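PDB 2F5X: BugD from Bordetella pertussis Tohama I, which binds aspartic acid in the periplasm and probably serves as the solute receptor of a tripartite tricarboxylate transporter-type uptake system. Local coordinates for residues A58-A68 and Y91-F102; H152-E160 and W300-V309. All blocks are in the same frame, centred on the assembly; numbering follows the deposited sequence.

Interaction 1 (A58-A68 and Y91-F102); sequences AGGTIGTTQVA and YKNPGYEPYTSF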
loop_
_atom_site.group_PDB
_atom_site.type_symbol
_atom_site.label_atom_id
_atom_site.label_comp_id
_atom_site.label_asym_id
_atom_site.label_seq_id
_atom_site.Cartn_x
_atom_site.Cartn_y
_atom_site.Cartn_z
ATOM N N ALA A 58 0.883 12.766 5.388
ATOM C CA ALA A 58 -0.576 12.725 5.214
ATOM C C ALA A 58 -1.067 11.506 4.429
ATOM O O ALA A 58 -1.877 11.634 3.498
ATOM C CB ALA A 58 -1.089 14.030 4.577
ATOM N N GLY A 59 -0.569 10.330 4.815
ATOM C CA GLY A 59 -1.054 9.059 4.297
ATOM C C GLY A 59 -0.779 8.817 2.820
ATOM O O GLY A 59 -1.451 8.004 2.194
ATOM N N GLY A 60 0.204 9.521 2.273
ATOM C CA GLY A 60 0.542 9.406 0.860
ATOM C C GLY A 60 -0.006 10.545 0.005
ATOM O O GLY A 60 0.341 10.647 -1.182
ATOM N N THR A 61 -0.861 11.400 0.572
ATOM C CA THR A 61 -1.479 12.435 -0.260
ATOM C C THR A 61 -0.495 13.511 -0.676
ATOM O O THR A 61 -0.656 14.099 -1.738
ATOM C CB THR A 61 -2.711 13.103 0.385
ATOM O OG1 THR A 61 -2.354 13.660 1.654
ATOM C CG2 THR A 61 -3.794 12.077 0.699
ATOM N N ILE A 62 0.510 13.777 0.159
ATOM C CA ILE A 62 1.513 14.790 -0.171
ATOM C C ILE A 62 2.324 14.369 -1.402
ATOM O O ILE A 62 2.517 15.162 -2.339
ATOM C CB ILE A 62 2.424 15.091 1.056
ATOM C CG1 ILE A 62 1.611 15.732 2.195
ATOM C CG2 ILE A 62 3.624 15.962 0.658
ATOM C CD1 ILE A 62 0.829 16.929 1.833
ATOM N N GLY A 63 2.778 13.118 -1.414
ATOM C CA GLY A 63 3.522 12.604 -2.552
ATOM C C GLY A 63 2.678 12.540 -3.815
ATOM O O GLY A 63 3.132 12.902 -4.905
ATOM N N THR A 64 1.437 12.092 -3.662
ATOM C CA THR A 64 0.521 11.998 -4.794
ATOM C C THR A 64 0.278 13.374 -5.392
ATOM O O THR A 64 0.316 13.551 -6.618
ATOM C CB THR A 64 -0.790 11.346 -4.354
ATOM O OG1 THR A 64 -0.522 9.984 -3.973
ATOM C CG2 THR A 64 -1.768 11.240 -5.554
ATOM N N THR A 65 0.064 14.347 -4.510
ATOM C CA THR A 65 -0.162 15.723 -4.911
ATOM C C THR A 65 1.057 16.294 -5.623
ATOM O O THR A 65 0.908 17.015 -6.619
ATOM C CB THR A 65 -0.512 16.571 -3.680
ATOM O OG1 THR A 65 -1.786 16.147 -3.192
ATOM C CG2 THR A 65 -0.746 18.038 -4.064
ATOM N N GLN A 66 2.249 15.960 -5.122
ATOM C CA GLN A 66 3.485 16.420 -5.747
ATOM C C GLN A 66 3.550 16.039 -7.228
ATOM O O GLN A 66 3.863 16.879 -8.081
ATOM C CB GLN A 66 4.716 15.906 -5.003
ATOM C CG GLN A 66 6.006 16.430 -5.613
ATOM C CD GLN A 66 7.236 15.912 -4.911
ATOM O OE1 GLN A 66 7.416 16.151 -3.714
ATOM N NE2 GLN A 66 8.091 15.206 -5.648
ATOM N N VAL A 67 3.254 14.782 -7.538
ATOM C CA VAL A 67 3.242 14.356 -8.933
ATOM C C VAL A 67 2.087 15.005 -9.693
ATOM O O VAL A 67 2.259 15.406 -10.853
ATOM C CB VAL A 67 3.251 12.815 -9.090
ATOM C CG1 VAL A 67 3.270 12.414 -10.567
ATOM C CG2 VAL A 67 4.463 12.233 -8.397
ATOM N N ALA A 68 0.925 15.150 -9.053
ATOM C CA ALA A 68 -0.197 15.818 -9.730
ATOM C C ALA A 68 0.193 17.218 -10.215
ATOM O O ALA A 68 -0.260 17.656 -11.276
ATOM C CB ALA A 68 -1.430 15.892 -8.828
ATOM N N TYR A 91 -10.352 13.046 2.912
ATOM C CA TYR A 91 -9.960 14.450 2.961
ATOM C C TYR A 91 -10.918 15.275 2.130
ATOM O O TYR A 91 -11.263 14.897 1.010
ATOM C CB TYR A 91 -8.555 14.641 2.383
ATOM C CG TYR A 91 -7.454 14.006 3.187
ATOM C CD1 TYR A 91 -6.874 14.684 4.256
ATOM C CD2 TYR A 91 -6.987 12.729 2.879
ATOM C CE1 TYR A 91 -5.853 14.114 4.999
ATOM C CE2 TYR A 91 -5.965 12.141 3.617
ATOM C CZ TYR A 91 -5.408 12.843 4.679
ATOM O OH TYR A 91 -4.399 12.298 5.415
ATOM N N LYS A 92 -11.325 16.415 2.678
ATOM C CA LYS A 92 -12.118 17.381 1.933
ATOM C C LYS A 92 -11.375 17.814 0.676
ATOM O O LYS A 92 -11.980 17.950 -0.387
ATOM C CB LYS A 92 -12.460 18.588 2.808
ATOM C CG LYS A 92 -13.372 18.224 3.966
ATOM C CD LYS A 92 -14.037 19.438 4.571
ATOM C CE LYS A 92 -15.102 19.028 5.570
ATOM N NZ LYS A 92 -15.345 20.111 6.563
ATOM N N ASN A 93 -10.068 18.022 0.808
ATOM C CA ASN A 93 -9.201 18.217 -0.348
ATOM C C ASN A 93 -7.891 17.461 -0.224
ATOM O O ASN A 93 -6.939 17.938 0.408
ATOM C CB ASN A 93 -8.924 19.689 -0.623
ATOM C CG ASN A 93 -8.280 19.922 -1.998
ATOM O OD1 ASN A 93 -7.977 18.973 -2.760
ATOM N ND2 ASN A 93 -8.075 21.193 -2.327
ATOM N N PRO A 94 -7.836 16.289 -0.850
ATOM C CA PRO A 94 -6.635 15.450 -0.805
ATOM C C PRO A 94 -5.468 16.011 -1.619
ATOM O O PRO A 94 -4.361 15.485 -1.501
ATOM C CB PRO A 94 -7.119 14.128 -1.392
ATOM C CG PRO A 94 -8.216 14.505 -2.303
ATOM C CD PRO A 94 -8.914 15.673 -1.651
ATOM N N GLY A 95 -5.715 17.035 -2.436
ATOM C CA GLY A 95 -4.661 17.663 -3.217
ATOM C C GLY A 95 -4.681 17.283 -4.688
ATOM O O GLY A 95 -3.940 17.847 -5.494
ATOM N N TYR A 96 -5.521 16.315 -5.038
ATOM C CA TYR A 96 -5.608 15.825 -6.409
ATOM C C TYR A 96 -7.014 15.323 -6.679
ATOM O O TYR A 96 -7.809 15.133 -5.753
ATOM C CB TYR A 96 -4.580 14.710 -6.672
ATOM C CG TYR A 96 -4.807 13.475 -5.827
ATOM C CD1 TYR A 96 -5.433 12.347 -6.360
ATOM C CD2 TYR A 96 -4.429 13.446 -4.487
ATOM C CE1 TYR A 96 -5.676 11.222 -5.579
ATOM C CE2 TYR A 96 -4.661 12.325 -3.697
ATOM C CZ TYR A 96 -5.287 11.217 -4.253
ATOM O OH TYR A 96 -5.515 10.099 -3.486
ATOM N N GLU A 97 -7.300 15.127 -7.959
ATOM C CA GLU A 97 -8.571 14.623 -8.439
ATOM C C GLU A 97 -8.264 13.213 -8.965
ATOM O O GLU A 97 -7.488 13.064 -9.908
ATOM C CB GLU A 97 -9.086 15.554 -9.552
ATOM C CG GLU A 97 -10.596 15.746 -9.589
ATOM C CD GLU A 97 -11.314 14.675 -10.388
ATOM O OE1 GLU A 97 -12.408 14.970 -10.914
ATOM O OE2 GLU A 97 -10.799 13.542 -10.493
ATOM N N PRO A 98 -8.822 12.168 -8.345
ATOM C CA PRO A 98 -8.364 10.795 -8.648
ATOM C C PRO A 98 -8.614 10.362 -10.097
ATOM O O PRO A 98 -7.869 9.529 -10.635
ATOM C CB PRO A 98 -9.166 9.934 -7.659
ATOM C CG PRO A 98 -10.391 10.747 -7.380
ATOM C CD PRO A 98 -9.902 12.176 -7.334
ATOM N N TYR A 99 -9.637 10.931 -10.733
ATOM C CA TYR A 99 -9.975 10.537 -12.102
ATOM C C TYR A 99 -9.325 11.396 -13.173
ATOM O O TYR A 99 -9.270 10.984 -14.338
ATOM C CB TYR A 99 -11.492 10.561 -12.302
ATOM C CG TYR A 99 -12.277 9.867 -11.209
ATOM C CD1 TYR A 99 -12.103 8.501 -10.940
ATOM C CD2 TYR A 99 -13.195 10.581 -10.436
ATOM C CE1 TYR A 99 -12.842 7.870 -9.928
ATOM C CE2 TYR A 99 -13.936 9.964 -9.436
ATOM C CZ TYR A 99 -13.759 8.611 -9.189
ATOM O OH TYR A 99 -14.501 8.008 -8.200
ATOM N N THR A 100 -8.857 12.589 -12.809
ATOM C CA THR A 100 -8.367 13.534 -13.829
ATOM C C THR A 100 -6.979 14.127 -13.621
ATOM O O THR A 100 -6.411 14.674 -14.564
ATOM C CB THR A 100 -9.352 14.707 -14.047
ATOM O OG1 THR A 100 -9.485 15.453 -12.827
ATOM C CG2 THR A 100 -10.752 14.211 -14.386
ATOM N N SER A 101 -6.430 14.050 -12.412
ATOM C CA SER A 101 -5.140 14.700 -12.161
ATOM C C SER A 101 -3.961 14.063 -12.896
ATOM O O SER A 101 -2.898 14.683 -13.013
ATOM C CB SER A 101 -4.845 14.753 -10.660
ATOM O OG SER A 101 -5.633 15.756 -10.060
ATOM N N PHE A 102 -4.163 12.846 -13.396
ATOM C CA PHE A 102 -3.077 12.046 -13.960
ATOM C C PHE A 102 -3.434 11.408 -15.288
ATOM O O PHE A 102 -4.614 11.247 -15.619
ATOM C CB PHE A 102 -2.715 10.908 -12.993
ATOM C CG PHE A 102 -2.270 11.384 -11.641
ATOM C CD1 PHE A 102 -0.931 11.699 -11.403
ATOM C CD2 PHE A 102 -3.188 11.523 -10.604
ATOM C CE1 PHE A 102 -0.518 12.156 -10.137
ATOM C CE2 PHE A 102 -2.783 11.962 -9.352
ATOM C CZ PHE A 102 -1.446 12.284 -9.121
HETATM O O HOH W 1 -2.956 9.613 -2.054
HETATM O O HOH W 2 -2.674 17.307 -12.437
#
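Thr61, Thr65 and Ala68 bring the helix 61-68 backbone close to the irregular segment 91-102, with CA atoms 6.0 Å apart at Thr61 and Pro94 and 5.2 Å apart at Thr65 and Gly95. Thr64 makes the central contact: CG2, anti to its own backbone N (chi1 -65° for OG1), sits over the middle of the Tyr96 ring, 3.5 Å from the centroid and 8° off the normal, a CH-pi contact. The other branch, OG1, donates back to Gly60 O, and a water bridges it to Tyr96 OH, which is also hydrogen-bonded to Phe84 O. Next to this, Ala68 CB packs 3.6 Å from Phe102 CZ, while Thr64 O lies at the edge of the Phe102 ring, in its plane. Thr61 CG2 reaches Tyr91 CE2 at 3.6 Å. Gly95 CA lies against Thr65 OG1 at 3.3 Å, at a phi (104°) that suits glycine. A second water joins Ala68 O to Ser101 O. With no direct hydrogen bond across, the threonine hydroxyls turn back onto carbonyls of their own segment; the methyls of Thr61 and Thr64 face Tyr91 and Tyr96, that of Thr65 the Gly95 backbone, so cohesion comes from apolar packing and two water bridges.

Interaction 2 (H152-E160 and W300-V309); sequences HLCGTMLVE and WAELFKKAGV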
loop_
_atom_site.group_PDB
_atom_site.type_symbol
_atom_site.label_atom_id
_atom_site.label_comp_id
_atom_site.label_asym_id
_atom_site.label_seq_id
_atom_site.Cartn_x
_atom_site.Cartn_y
_atom_site.Cartn_z
ATOM N N HIS A 152 -3.813 2.379 7.320
ATOM C CA HIS A 152 -4.954 3.128 7.850
ATOM C C HIS A 152 -6.278 2.455 7.488
ATOM O O HIS A 152 -7.151 2.294 8.350
ATOM C CB HIS A 152 -4.942 4.580 7.364
ATOM C CG HIS A 152 -6.222 5.310 7.641
ATOM N ND1 HIS A 152 -7.155 5.573 6.662
ATOM C CD2 HIS A 152 -6.728 5.814 8.794
ATOM C CE1 HIS A 152 -8.191 6.192 7.204
ATOM N NE2 HIS A 152 -7.956 6.353 8.497
ATOM N N LEU A 153 -6.425 2.076 6.216
ATOM C CA LEU A 153 -7.621 1.377 5.754
ATOM C C LEU A 153 -7.833 0.081 6.542
ATOM O O LEU A 153 -8.912 -0.153 7.105
ATOM C CB LEU A 153 -7.533 1.087 4.245
ATOM C CG LEU A 153 -8.577 0.103 3.681
ATOM C CD1 LEU A 153 -10.008 0.662 3.850
ATOM C CD2 LEU A 153 -8.290 -0.198 2.232
ATOM N N CYS A 154 -6.803 -0.753 6.600
ATOM C CA CYS A 154 -6.921 -2.021 7.306
ATOM C C CYS A 154 -7.141 -1.802 8.796
ATOM O O CYS A 154 -7.963 -2.483 9.395
ATOM C CB CYS A 154 -5.696 -2.887 7.072
ATOM S SG CYS A 154 -5.798 -4.543 7.784
ATOM N N GLY A 155 -6.433 -0.831 9.376
ATOM C CA GLY A 155 -6.613 -0.496 10.782
ATOM C C GLY A 155 -8.036 -0.060 11.092
ATOM O O GLY A 155 -8.596 -0.437 12.127
ATOM N N THR A 156 -8.629 0.714 10.187
ATOM C CA THR A 156 -10.005 1.166 10.359
ATOM C C THR A 156 -10.933 -0.040 10.355
ATOM O O THR A 156 -11.818 -0.163 11.210
ATOM C CB THR A 156 -10.396 2.159 9.227
ATOM O OG1 THR A 156 -9.670 3.387 9.411
ATOM C CG2 THR A 156 -11.852 2.578 9.358
HETATM N N MSE A 157 -10.714 -0.938 9.398
HETATM C CA MSE A 157 -11.530 -2.142 9.290
HETATM C C MSE A 157 -11.374 -3.016 10.533
HETATM O O MSE A 157 -12.346 -3.596 11.031
HETATM C CB MSE A 157 -11.169 -2.909 8.020
HETATM C CG MSE A 157 -11.613 -2.173 6.768
HETATM SE SE MSE A 157 -10.887 -2.998 5.183
HETATM C CE MSE A 157 -11.632 -4.801 5.423
ATOM N N LEU A 158 -10.152 -3.086 11.049
ATOM C CA LEU A 158 -9.871 -3.917 12.211
ATOM C C LEU A 158 -10.591 -3.402 13.460
ATOM O O LEU A 158 -11.279 -4.170 14.134
ATOM C CB LEU A 158 -8.360 -4.023 12.454
ATOM C CG LEU A 158 -7.931 -4.875 13.658
ATOM C CD1 LEU A 158 -8.347 -6.348 13.501
ATOM C CD2 LEU A 158 -6.420 -4.763 13.884
ATOM N N VAL A 159 -10.465 -2.108 13.761
ATOM C CA VAL A 159 -11.115 -1.581 14.964
ATOM C C VAL A 159 -12.636 -1.620 14.844
ATOM O O VAL A 159 -13.342 -1.851 15.825
ATOM C CB VAL A 159 -10.607 -0.171 15.380
ATOM C CG1 VAL A 159 -9.100 -0.204 15.622
ATOM C CG2 VAL A 159 -10.991 0.916 14.352
ATOM N N GLU A 160 -13.136 -1.438 13.629
ATOM C CA GLU A 160 -14.576 -1.557 13.401
ATOM C C GLU A 160 -15.072 -2.985 13.643
ATOM O O GLU A 160 -16.104 -3.184 14.290
ATOM C CB GLU A 160 -14.945 -1.064 11.996
ATOM C CG GLU A 160 -14.821 0.451 11.851
ATOM C CD GLU A 160 -15.931 1.230 12.546
ATOM O OE1 GLU A 160 -17.049 0.692 12.716
ATOM O OE2 GLU A 160 -15.687 2.393 12.919
ATOM N N TRP A 300 -14.587 2.179 -1.384
ATOM C CA TRP A 300 -14.092 2.635 -0.088
ATOM C C TRP A 300 -14.930 3.769 0.499
ATOM O O TRP A 300 -15.058 3.874 1.717
ATOM C CB TRP A 300 -12.607 2.996 -0.161
ATOM C CG TRP A 300 -11.766 1.855 -0.666
ATOM C CD1 TRP A 300 -10.930 1.866 -1.765
ATOM C CD2 TRP A 300 -11.671 0.534 -0.110
ATOM N NE1 TRP A 300 -10.334 0.636 -1.912
ATOM C CE2 TRP A 300 -10.764 -0.198 -0.912
ATOM C CE3 TRP A 300 -12.268 -0.115 0.989
ATOM C CZ2 TRP A 300 -10.434 -1.537 -0.653
ATOM C CZ3 TRP A 300 -11.935 -1.452 1.246
ATOM C CH2 TRP A 300 -11.027 -2.142 0.423
ATOM N N ALA A 301 -15.537 4.587 -0.363
ATOM C CA ALA A 301 -16.419 5.654 0.103
ATOM C C ALA A 301 -17.550 5.076 0.945
ATOM O O ALA A 301 -17.876 5.609 2.021
ATOM C CB ALA A 301 -16.973 6.449 -1.075
ATOM N N GLU A 302 -18.138 3.981 0.454
ATOM C CA GLU A 302 -19.241 3.323 1.151
ATOM C C GLU A 302 -18.777 2.693 2.461
ATOM O O GLU A 302 -19.470 2.796 3.463
ATOM C CB GLU A 302 -19.942 2.299 0.248
ATOM C CG GLU A 302 -21.162 1.619 0.880
ATOM C CD GLU A 302 -22.331 2.558 1.163
ATOM O OE1 GLU A 302 -22.420 3.654 0.561
ATOM O OE2 GLU A 302 -23.186 2.189 2.001
ATOM N N LEU A 303 -17.602 2.065 2.447
ATOM C CA LEU A 303 -17.011 1.497 3.661
ATOM C C LEU A 303 -16.842 2.552 4.757
ATOM O O LEU A 303 -17.249 2.332 5.900
ATOM C CB LEU A 303 -15.670 0.816 3.358
ATOM C CG LEU A 303 -15.015 0.056 4.527
ATOM C CD1 LEU A 303 -14.367 -1.234 4.045
ATOM C CD2 LEU A 303 -13.991 0.915 5.272
ATOM N N PHE A 304 -16.254 3.695 4.406
ATOM C CA PHE A 304 -16.038 4.758 5.386
ATOM C C PHE A 304 -17.345 5.382 5.859
ATOM O O PHE A 304 -17.493 5.687 7.045
ATOM C CB PHE A 304 -15.072 5.816 4.861
ATOM C CG PHE A 304 -13.666 5.311 4.678
ATOM C CD1 PHE A 304 -12.961 4.752 5.744
ATOM C CD2 PHE A 304 -13.047 5.394 3.440
ATOM C CE1 PHE A 304 -11.665 4.284 5.573
ATOM C CE2 PHE A 304 -11.759 4.931 3.261
ATOM C CZ PHE A 304 -11.064 4.381 4.322
ATOM N N LYS A 305 -18.291 5.563 4.937
ATOM C CA LYS A 305 -19.620 6.067 5.298
ATOM C C LYS A 305 -20.278 5.183 6.361
ATOM O O LYS A 305 -20.810 5.685 7.360
ATOM C CB LYS A 305 -20.515 6.168 4.055
ATOM C CG LYS A 305 -21.954 6.632 4.347
ATOM C CD LYS A 305 -22.605 7.228 3.104
ATOM C CE LYS A 305 -24.086 7.500 3.319
ATOM N NZ LYS A 305 -24.928 6.760 2.328
ATOM N N LYS A 306 -20.220 3.868 6.154
ATOM C CA LYS A 306 -20.810 2.899 7.086
ATOM C C LYS A 306 -20.110 2.866 8.441
ATOM O O LYS A 306 -20.726 2.526 9.467
ATOM C CB LYS A 306 -20.805 1.501 6.471
ATOM C CG LYS A 306 -22.015 1.212 5.611
ATOM C CD LYS A 306 -22.348 -0.275 5.654
ATOM C CE LYS A 306 -22.345 -0.880 4.263
ATOM N NZ LYS A 306 -23.415 -0.311 3.380
ATOM N N ALA A 307 -18.828 3.221 8.438
ATOM C CA ALA A 307 -18.016 3.268 9.648
ATOM C C ALA A 307 -18.100 4.629 10.346
ATOM O O ALA A 307 -17.484 4.830 11.399
ATOM C CB ALA A 307 -16.572 2.918 9.312
ATOM N N GLY A 308 -18.862 5.555 9.760
ATOM C CA GLY A 308 -18.989 6.912 10.276
ATOM C C GLY A 308 -17.730 7.751 10.134
ATOM O O GLY A 308 -17.570 8.778 10.801
ATOM N N VAL A 309 -16.838 7.324 9.246
ATOM C CA VAL A 309 -15.583 8.033 9.032
ATOM C C VAL A 309 -15.809 9.079 7.946
ATOM O O VAL A 309 -16.096 8.739 6.794
ATOM C CB VAL A 309 -14.454 7.066 8.640
ATOM C CG1 VAL A 309 -13.185 7.835 8.239
ATOM C CG2 VAL A 309 -14.167 6.099 9.796
#
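Leu153 and Trp300 meet because Leu153 holds CG anti to its backbone N (chi1 168°) while the indole of Trp300 swings beside its own N, the two side chains crossing at about a right angle. Leu153 CD2 lies over one face of the six-membered ring, 3.7 Å from the centroid and 9° off the normal, a CH-pi contact. The other methyl, CD1, reaches Trp300 CE3 at 3.7 Å and also touches Phe304 CZ at 3.9 Å, so one leucine fills the angle between two aromatic side chains. The indole N-H, at NE1, is hydrogen-bonded to Gln296 OE1. One turn on, the selenomethionine Met157 lays CG against Leu303 CD1 at 4.0 Å, and SE makes an oblique Met-aromatic contact with Trp300. Thr156 CG2 comes to the edge of the Phe304 ring. At the far end Glu160, bent at chi2, folds its carboxylate carbon CD to 3.7 Å from Ala307 CB. Here helix 286-306 finishes in a Schellman motif at Gly308, which turns the chain so that Val309 can bring CG2 to Thr156 CG2. The axes of the short helical segments stay 11.3 Å apart at 39°, a wide spacing bridged by large side chains: this is helix-on-helix packing within the periplasmic binding protein fold, joining the C-terminal helix to helix 150-162, whose Cys154 is tied to Cys190.

In the fold
Interactions 1 and 2 do not touch: their centres are 20 Å apart and their nearest atoms about 7 Å. Along the chain they are in series, 58-68 with 91-102 closing before 152-160 with 300-309 opens. Both nonetheless come near the bound aspartic acid: Gly59 lies about 7 Å from it and the His152 side chain about 6 Å, and helix 150-162 begins with the pocket residues Ala150 and Ser151. Links between them run through neighbours: Tyr91 OH of interaction 1 is hydrogen-bonded to Ile147 O, just ahead of that helix, while Tyr99 rests on helix 286-306, which supplies Trp300 to interaction 2. Helix 83-86 serves both, with Phe84 meeting Tyr96 and Thr86 touching Trp300 and Phe304.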